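Local coordinates for titin (Homo sapiens, PDB 6H4L), which is the giant protein of the muscle sarcomere, seen here as M4, an immunoglobulin-like domain of its M-band segment, at residues 80-85 with 89-94; 40-45 with 55-60. All coordinates share one frame; numbering follows the deposited sequence.

In the fold
Both contacts belong to one I-set immunoglobulin sandwich, their centres about 10 Å apart. Contact 1 lies within a sheet: it zips the hairpin strands 77-85 and 88-98 together by backbone hydrogen bonds, with a mostly polar face of Arg80, Ser91 and Tyr93, and Ala81, Cys83 and Ala90 on the other face, where Asp92 is also found. Contact 2 runs between the sheets, from strand 39-44 to edge strand 55-60; its centre is nearer that of the chain (about 5 Å against about 8 Å), though both contacts are partly buried and Trp42 alone of its touching residues is fully so. Aromatic packing and one water replace direct hydrogen bonds. Strand 39-44 neighbours 77-85, and Trp42 touches Ala81.

Contact 1: residues 80-85 with 89-94; sequences RAVCTN and EASDYA
Arg80 reaches across to Ser91 and Tyr93 of the neighbouring antiparallel strand. Its CB lies 4.0 Å from CB of Tyr93, its non-hydrogen-bonded pair partner. CG and CD then pass the Ser91 hydroxyl, CD at 3.4 Å from Ser91 OG. The chain bends at chi3 (-65°), turning the guanidinium across toward strand 89-94, where NH1 donates to Ser91 OG at 3.0 Å, close to the guanidinium plane. NH2 ends 3.6 Å from CD2 of Tyr93, and this CD2 lies over one face of the guanidinium, the two planes 36° apart.

Ser91 OG donates to Ala81 O at 2.8 Å, from above the carbonyl plane, while Asp92 N binds the same oxygen within that plane. Cys83 and Ala90 form the next hydrogen-bonded pair, with Cys83 N 2.8 Å from Ala90 O in a nearly straight bond. On the opposite face Asp92 turns its carboxylate to the backbone N of Met15 and a salt bridge with Arg14.

This hairpin pairs strands F and G of the immunoglobulin fold. The serine hydroxyl accepts from the guanidinium and donates to Ala81 O, which Asp92 N also grips; this would help hold the arginine across the two strands.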
ATOM      1  N   ARG A  80      -1.564  -2.068  -5.014  1.00 19.98           N
ATOM      2  CA  ARG A  80      -0.145  -2.406  -5.007  1.00 21.74           C
ATOM      3  C   ARG A  80       0.687  -1.281  -4.402  1.00 23.81           C
ATOM      4  O   ARG A  80       0.466  -0.105  -4.705  1.00 22.03           O
ATOM      5  CB  ARG A  80       0.320  -2.682  -6.446  1.00 21.19           C
ATOM      6  CG  ARG A  80       1.830  -2.887  -6.581  1.00 20.77           C
ATOM      7  CD  ARG A  80       2.255  -3.047  -8.034  1.00 23.26           C
ATOM      8  NE  ARG A  80       1.715  -4.247  -8.666  1.00 27.47           N
ATOM      9  CZ  ARG A  80       2.351  -5.413  -8.713  1.00 28.12           C
ATOM     10  NH1 ARG A  80       3.540  -5.548  -8.133  1.00 26.99           N
ATOM     11  NH2 ARG A  80       1.795  -6.451  -9.329  1.00 34.65           N
ATOM     12  N   ALA A  81       1.655  -1.648  -3.557  1.00 17.85           N
ATOM     13  CA  ALA A  81       2.654  -0.709  -3.068  1.00 19.51           C
ATOM     14  C   ALA A  81       3.962  -1.027  -3.764  1.00 19.64           C
ATOM     15  O   ALA A  81       4.300  -2.198  -3.925  1.00 20.63           O
ATOM     16  CB  ALA A  81       2.830  -0.834  -1.556  1.00 17.74           C
ATOM     17  N   VAL A  82       4.686   0.006  -4.173  1.00 15.57           N
ATOM     18  CA  VAL A  82       6.029  -0.172  -4.722  1.00 16.96           C
ATOM     19  C   VAL A  82       6.999   0.663  -3.898  1.00 20.08           C
ATOM     20  O   VAL A  82       6.794   1.867  -3.741  1.00 20.08           O
ATOM     21  CB  VAL A  82       6.084   0.276  -6.177  1.00 21.05           C
ATOM     22  CG1 VAL A  82       7.497   0.100  -6.746  1.00 23.10           C
ATOM     23  CG2 VAL A  82       5.061  -0.509  -6.995  1.00 24.27           C
ATOM     24  N   CYS A  83       8.072   0.034  -3.406  1.00 17.85           N
ATOM     25  CA  CYS A  83       9.026   0.682  -2.507  1.00 19.80           C
ATOM     26  C   CYS A  83      10.379   0.713  -3.178  1.00 17.21           C
ATOM     27  O   CYS A  83      10.895  -0.340  -3.557  1.00 19.48           O
ATOM     28  CB  CYS A  83       9.185  -0.137  -1.231  1.00 20.02           C
ATOM     29  SG  CYS A  83       7.614  -0.410  -0.389  1.00 21.64           S
ATOM     30  N   THR A  84      10.951   1.901  -3.332  1.00 15.85           N
ATOM     31  CA  THR A  84      12.181   2.046  -4.112  1.00 18.13           C
ATOM     32  C   THR A  84      13.233   2.861  -3.372  1.00 24.39           C
ATOM     33  O   THR A  84      12.933   3.852  -2.720  1.00 23.09           O
ATOM     34  CB  THR A  84      11.887   2.746  -5.461  1.00 21.50           C
ATOM     35  OG1 THR A  84      10.883   2.010  -6.176  1.00 23.92           O
ATOM     36  CG2 THR A  84      13.146   2.834  -6.325  1.00 29.89           C
ATOM     37  N   ASN A  85      14.479   2.430  -3.476  1.00 20.37           N
ATOM     38  CA  ASN A  85      15.600   3.308  -3.173  1.00 21.07           C
ATOM     39  C   ASN A  85      16.708   3.041  -4.192  1.00 21.43           C
ATOM     40  O   ASN A  85      16.521   2.254  -5.124  1.00 20.96           O
ATOM     41  CB  ASN A  85      16.059   3.200  -1.701  1.00 22.56           C
ATOM     42  CG  ASN A  85      16.751   1.881  -1.374  1.00 21.84           C
ATOM     43  OD1 ASN A  85      17.077   1.097  -2.262  1.00 21.79           O
ATOM     44  ND2 ASN A  85      16.990   1.642  -0.079  1.00 21.91           N
ATOM     45  N   GLU A  89      14.269  -2.325  -5.436  1.00 21.00           N
ATOM     46  CA  GLU A  89      12.841  -2.111  -5.265  1.00 18.49           C
ATOM     47  C   GLU A  89      12.162  -3.372  -4.764  1.00 22.04           C
ATOM     48  O   GLU A  89      12.642  -4.482  -4.985  1.00 24.01           O
ATOM     49  CB  GLU A  89      12.218  -1.655  -6.585  1.00 24.50           C
ATOM     50  CG  GLU A  89      12.130  -2.719  -7.652  1.00 47.62           C
ATOM     51  CD  GLU A  89      11.244  -2.299  -8.821  1.00 72.84           C
ATOM     52  OE1 GLU A  89      10.767  -1.142  -8.831  1.00 75.78           O
ATOM     53  OE2 GLU A  89      11.017  -3.133  -9.722  1.00 83.64           O
ATOM     54  N   ALA A  90      11.037  -3.188  -4.078  1.00 18.71           N
ATOM     55  CA  ALA A  90      10.218  -4.313  -3.660  1.00 17.60           C
ATOM     56  C   ALA A  90       8.787  -3.900  -3.896  1.00 19.86           C
ATOM     57  O   ALA A  90       8.469  -2.716  -3.831  1.00 22.67           O
ATOM     58  CB  ALA A  90      10.420  -4.593  -2.189  1.00 20.71           C
ATOM     59  N   SER A  91       7.923  -4.873  -4.141  1.00 18.84           N
ATOM     60  CA  SER A  91       6.516  -4.546  -4.372  1.00 18.10           C
ATOM     61  C   SER A  91       5.635  -5.612  -3.763  1.00 20.61           C
ATOM     62  O   SER A  91       6.047  -6.766  -3.597  1.00 24.33           O
ATOM     63  CB  SER A  91       6.232  -4.417  -5.869  1.00 20.60           C
ATOM     64  OG  SER A  91       4.910  -3.924  -6.082  1.00 24.81           O
ATOM     65  N   ASP A  92       4.414  -5.219  -3.408  1.00 17.86           N
ATOM     66  CA  ASP A  92       3.455  -6.147  -2.820  1.00 21.91           C
ATOM     67  C   ASP A  92       2.093  -5.744  -3.350  1.00 20.43           C
ATOM     68  O   ASP A  92       1.879  -4.582  -3.680  1.00 21.46           O
ATOM     69  CB  ASP A  92       3.476  -6.024  -1.295  1.00 21.05           C
ATOM     70  CG  ASP A  92       2.605  -7.057  -0.599  1.00 26.98           C
ATOM     71  OD1 ASP A  92       2.458  -8.192  -1.098  1.00 29.43           O
ATOM     72  OD2 ASP A  92       2.070  -6.721   0.472  1.00 34.93           O
ATOM     73  N   TYR A  93       1.184  -6.705  -3.462  1.00 19.91           N
ATOM     74  CA  TYR A  93      -0.165  -6.379  -3.908  1.00 22.34           C
ATOM     75  C   TYR A  93      -1.174  -7.282  -3.225  1.00 27.01           C
ATOM     76  O   TYR A  93      -0.834  -8.367  -2.762  1.00 28.26           O
ATOM     77  CB  TYR A  93      -0.281  -6.495  -5.426  1.00 25.56           C
ATOM     78  CG  TYR A  93      -0.100  -7.898  -5.958  1.00 28.44           C
ATOM     79  CD1 TYR A  93      -1.178  -8.765  -6.071  1.00 37.82           C
ATOM     80  CD2 TYR A  93       1.151  -8.353  -6.346  1.00 29.60           C
ATOM     81  CE1 TYR A  93      -1.015 -10.050  -6.558  1.00 48.00           C
ATOM     82  CE2 TYR A  93       1.323  -9.640  -6.838  1.00 40.00           C
ATOM     83  CZ  TYR A  93       0.238 -10.483  -6.938  1.00 47.07           C
ATOM     84  OH  TYR A  93       0.401 -11.762  -7.422  1.00 54.82           O
ATOM     85  N   ALA A  94      -2.418  -6.821  -3.172  1.00 22.86           N
ATOM     86  CA  ALA A  94      -3.499  -7.575  -2.564  1.00 24.52           C
ATOM     87  C   ALA A  94      -4.806  -7.095  -3.167  1.00 28.20           C
ATOM     88  O   ALA A  94      -4.859  -6.052  -3.818  1.00 27.94           O
ATOM     89  CB  ALA A  94      -3.504  -7.379  -1.040  1.00 26.89           C
TER

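Contact 2: residues 40-45 with 55-60; sequences VKWYHN and IHYTNT
The rings of Trp42 and Tyr57 meet obliquely, their planes 32° apart and the indole five-membered ring 4.8 Å from the phenol ring, centroid to centroid. Over one face of Tyr57 sits Trp42 CD1, 3.5 Å from Tyr57 CG and displaced toward the rim. A water lies at the edge of the indole, in its plane, and accepts from Trp42 NE1 at 2.9 Å. The same water donates to Thr58 O, also at 2.9 Å, so it bridges the two strands where they make no direct hydrogen bond.

The two side chains run past one another, heading opposite ways, and CD1 and NE1 of Trp42 lie against the root of the tyrosine, NE1 3.6 Å from Tyr57 CB. With chi1 at 42°, the tyrosine ring sits between its own backbone N and carbonyl carbon, which swings the ring across the strand, so that its CG end meets the indole and its hydroxyl reaches Leu49 O, to which it is hydrogen-bonded. Farther along, Val40 meets Asn59 through CG2, 4.0 Å from Asn59 ND2, while the amide oxygen OD1 of Asn59 accepts from Gly62 N in the turn that follows.

Trp42 is the tryptophan of strand C in the immunoglobulin fold, placed in the core between the sheets; it also touches Leu66, Met15 and Ala81. Aromatic contact thus joins strand 39-44 to the edge strand 55-60 of the opposing sheet, and the buried indole N-H is satisfied through a single water rather than by a protein acceptor.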
ATOM      1  N   VAL A  40       7.712   5.530  -1.718  1.00 21.17           N
ATOM      2  CA  VAL A  40       6.604   4.597  -1.845  1.00 17.56           C
ATOM      3  C   VAL A  40       5.571   5.164  -2.810  1.00 18.81           C
ATOM      4  O   VAL A  40       5.205   6.347  -2.725  1.00 24.58           O
ATOM      5  CB  VAL A  40       5.946   4.327  -0.468  1.00 17.80           C
ATOM      6  CG1 VAL A  40       4.826   3.330  -0.599  1.00 22.17           C
ATOM      7  CG2 VAL A  40       7.008   3.790   0.517  1.00 22.34           C
ATOM      8  N   LYS A  41       5.139   4.329  -3.751  1.00 17.66           N
ATOM      9  CA  LYS A  41       4.012   4.683  -4.615  1.00 17.96           C
ATOM     10  C   LYS A  41       2.926   3.628  -4.490  1.00 19.58           C
ATOM     11  O   LYS A  41       3.221   2.446  -4.331  1.00 20.78           O
ATOM     12  CB  LYS A  41       4.463   4.810  -6.073  1.00 21.29           C
ATOM     13  CG  LYS A  41       5.430   5.955  -6.307  1.00 29.44           C
ATOM     14  CD  LYS A  41       5.744   6.095  -7.790  1.00 33.65           C
ATOM     15  CE  LYS A  41       6.726   7.230  -8.045  1.00 45.39           C
ATOM     16  NZ  LYS A  41       6.203   8.521  -7.528  1.00 58.37           N
ATOM     17  N   TRP A  42       1.666   4.063  -4.573  1.00 18.64           N
ATOM     18  CA  TRP A  42       0.544   3.150  -4.452  1.00 20.44           C
ATOM     19  C   TRP A  42      -0.259   3.152  -5.735  1.00 21.73           C
ATOM     20  O   TRP A  42      -0.378   4.186  -6.378  1.00 22.40           O
ATOM     21  CB  TRP A  42      -0.366   3.595  -3.311  1.00 20.68           C
ATOM     22  CG  TRP A  42       0.160   3.271  -1.927  1.00 18.82           C
ATOM     23  CD1 TRP A  42       0.889   4.085  -1.114  1.00 21.57           C
ATOM     24  CD2 TRP A  42      -0.066   2.062  -1.198  1.00 18.82           C
ATOM     25  NE1 TRP A  42       1.157   3.442   0.084  1.00 17.97           N
ATOM     26  CE2 TRP A  42       0.577   2.199   0.051  1.00 17.76           C
ATOM     27  CE3 TRP A  42      -0.747   0.872  -1.478  1.00 19.81           C
ATOM     28  CZ2 TRP A  42       0.534   1.191   1.024  1.00 18.26           C
ATOM     29  CZ3 TRP A  42      -0.778  -0.120  -0.523  1.00 22.99           C
ATOM     30  CH2 TRP A  42      -0.129   0.038   0.705  1.00 19.10           C
ATOM     31  N   TYR A  43      -0.801   1.992  -6.091  1.00 21.78           N
ATOM     32  CA  TYR A  43      -1.565   1.838  -7.329  1.00 23.66           C
ATOM     33  C   TYR A  43      -2.862   1.094  -7.076  1.00 26.77           C
ATOM     34  O   TYR A  43      -2.936   0.227  -6.207  1.00 25.08           O
ATOM     35  CB  TYR A  43      -0.738   1.060  -8.364  1.00 27.30           C
ATOM     36  CG  TYR A  43       0.571   1.713  -8.712  1.00 24.59           C
ATOM     37  CD1 TYR A  43       0.709   2.471  -9.868  1.00 27.52           C
ATOM     38  CD2 TYR A  43       1.680   1.568  -7.882  1.00 24.25           C
ATOM     39  CE1 TYR A  43       1.914   3.079 -10.183  1.00 25.17           C
ATOM     40  CE2 TYR A  43       2.884   2.174  -8.191  1.00 26.81           C
ATOM     41  CZ  TYR A  43       2.996   2.921  -9.341  1.00 25.76           C
ATOM     42  OH  TYR A  43       4.196   3.524  -9.651  1.00 30.48           O
ATOM     43  N   HIS A  44      -3.899   1.457  -7.834  1.00 25.47           N
ATOM     44  CA  HIS A  44      -5.157   0.719  -7.840  1.00 31.31           C
ATOM     45  C   HIS A  44      -5.414   0.230  -9.265  1.00 32.04           C
ATOM     46  O   HIS A  44      -5.494   1.028 -10.203  1.00 34.33           O
ATOM     47  CB  HIS A  44      -6.305   1.614  -7.369  1.00 30.22           C
ATOM     48  CG  HIS A  44      -7.654   0.956  -7.414  1.00 32.05           C
ATOM     49  ND1 HIS A  44      -8.816   1.663  -7.637  1.00 36.59           N
ATOM     50  CD2 HIS A  44      -8.027  -0.337  -7.250  1.00 31.40           C
ATOM     51  CE1 HIS A  44      -9.846   0.834  -7.615  1.00 38.99           C
ATOM     52  NE2 HIS A  44      -9.395  -0.386  -7.391  1.00 35.38           N
ATOM     53  N   ASN A  45      -5.511  -1.086  -9.430  1.00 31.88           N
ATOM     54  CA  ASN A  45      -5.557  -1.689 -10.761  1.00 32.24           C
ATOM     55  C   ASN A  45      -4.569  -1.067 -11.762  1.00 32.88           C
ATOM     56  O   ASN A  45      -4.918  -0.786 -12.909  1.00 38.21           O
ATOM     57  CB  ASN A  45      -6.985  -1.655 -11.316  1.00 36.30           C
ATOM     58  CG  ASN A  45      -7.948  -2.481 -10.485  1.00 39.83           C
ATOM     59  OD1 ASN A  45      -7.590  -3.538  -9.966  1.00 41.28           O
ATOM     60  ND2 ASN A  45      -9.179  -2.003 -10.356  1.00 41.35           N
ATOM     61  N   ILE A  55      -8.575   8.792  -0.309  1.00 31.81           N
ATOM     62  CA  ILE A  55      -7.351   7.998  -0.210  1.00 27.88           C
ATOM     63  C   ILE A  55      -6.276   8.694   0.630  1.00 29.81           C
ATOM     64  O   ILE A  55      -5.918   9.834   0.350  1.00 28.75           O
ATOM     65  CB  ILE A  55      -6.763   7.768  -1.615  1.00 36.82           C
ATOM     66  CG1 ILE A  55      -7.740   6.983  -2.494  1.00 47.46           C
ATOM     67  CG2 ILE A  55      -5.413   7.084  -1.532  1.00 34.82           C
ATOM     68  CD1 ILE A  55      -7.994   5.569  -2.030  1.00 41.03           C
ATOM     69  N   HIS A  56      -5.764   8.005   1.649  1.00 29.04           N
ATOM     70  CA  HIS A  56      -4.634   8.509   2.436  1.00 25.24           C
ATOM     71  C   HIS A  56      -3.593   7.409   2.579  1.00 22.54           C
ATOM     72  O   HIS A  56      -3.941   6.253   2.786  1.00 24.09           O
ATOM     73  CB  HIS A  56      -5.071   8.901   3.851  1.00 28.48           C
ATOM     74  CG  HIS A  56      -6.150   9.933   3.893  1.00 37.69           C
ATOM     75  ND1 HIS A  56      -7.190   9.878   4.796  1.00 46.83           N
ATOM     76  CD2 HIS A  56      -6.345  11.052   3.160  1.00 44.22           C
ATOM     77  CE1 HIS A  56      -7.989  10.915   4.606  1.00 45.67           C
ATOM     78  NE2 HIS A  56      -7.498  11.643   3.619  1.00 45.76           N
ATOM     79  N   TYR A  57      -2.319   7.772   2.507  1.00 21.87           N
ATOM     80  CA  TYR A  57      -1.279   6.792   2.803  1.00 23.38           C
ATOM     81  C   TYR A  57      -0.130   7.391   3.595  1.00 25.87           C
ATOM     82  O   TYR A  57       0.174   8.577   3.482  1.00 27.17           O
ATOM     83  CB  TYR A  57      -0.767   6.077   1.542  1.00 22.43           C
ATOM     84  CG  TYR A  57      -0.551   6.955   0.324  1.00 29.44           C
ATOM     85  CD1 TYR A  57       0.604   7.717   0.175  1.00 36.84           C
ATOM     86  CD2 TYR A  57      -1.491   6.994  -0.694  1.00 30.19           C
ATOM     87  CE1 TYR A  57       0.801   8.505  -0.949  1.00 41.63           C
ATOM     88  CE2 TYR A  57      -1.307   7.782  -1.815  1.00 37.18           C
ATOM     89  CZ  TYR A  57      -0.161   8.532  -1.938  1.00 44.23           C
ATOM     90  OH  TYR A  57       0.011   9.307  -3.063  1.00 49.94           O
ATOM     91  N   THR A  58       0.514   6.550   4.400  1.00 22.53           N
ATOM     92  CA  THR A  58       1.574   7.013   5.276  1.00 24.52           C
ATOM     93  C   THR A  58       2.712   6.007   5.332  1.00 23.23           C
ATOM     94  O   THR A  58       2.527   4.839   4.991  1.00 19.08           O
ATOM     95  CB  THR A  58       1.072   7.209   6.715  1.00 25.18           C
ATOM     96  OG1 THR A  58       0.530   5.975   7.204  1.00 26.13           O
ATOM     97  CG2 THR A  58       0.004   8.297   6.779  1.00 33.49           C
ATOM     98  N   ASN A  59       3.887   6.479   5.751  1.00 23.84           N
ATOM     99  CA  ASN A  59       5.049   5.632   6.007  1.00 23.23           C
ATOM    100  C   ASN A  59       5.601   6.043   7.357  1.00 24.63           C
ATOM    101  O   ASN A  59       6.094   7.155   7.518  1.00 28.53           O
ATOM    102  CB  ASN A  59       6.129   5.808   4.925  1.00 24.16           C
ATOM    103  CG  ASN A  59       7.348   4.920   5.160  1.00 28.04           C
ATOM    104  OD1 ASN A  59       7.496   4.318   6.219  1.00 26.77           O
ATOM    105  ND2 ASN A  59       8.214   4.821   4.152  1.00 24.35           N
ATOM    106  N   THR A  60       5.482   5.160   8.338  1.00 24.81           N
ATOM    107  CA  THR A  60       5.976   5.450   9.673  1.00 28.64           C
ATOM    108  C   THR A  60       7.106   4.477   9.977  1.00 29.14           C
ATOM    109  O   THR A  60       6.874   3.349  10.416  1.00 25.61           O
ATOM    110  CB  THR A  60       4.852   5.323  10.721  1.00 30.03           C
ATOM    111  OG1 THR A  60       3.740   6.131  10.328  1.00 35.65           O
ATOM    112  CG2 THR A  60       5.340   5.783  12.091  1.00 36.53           C
TER
HETATM  113  O   HOH W   1       2.867   4.594   2.160  1.00 22.22           O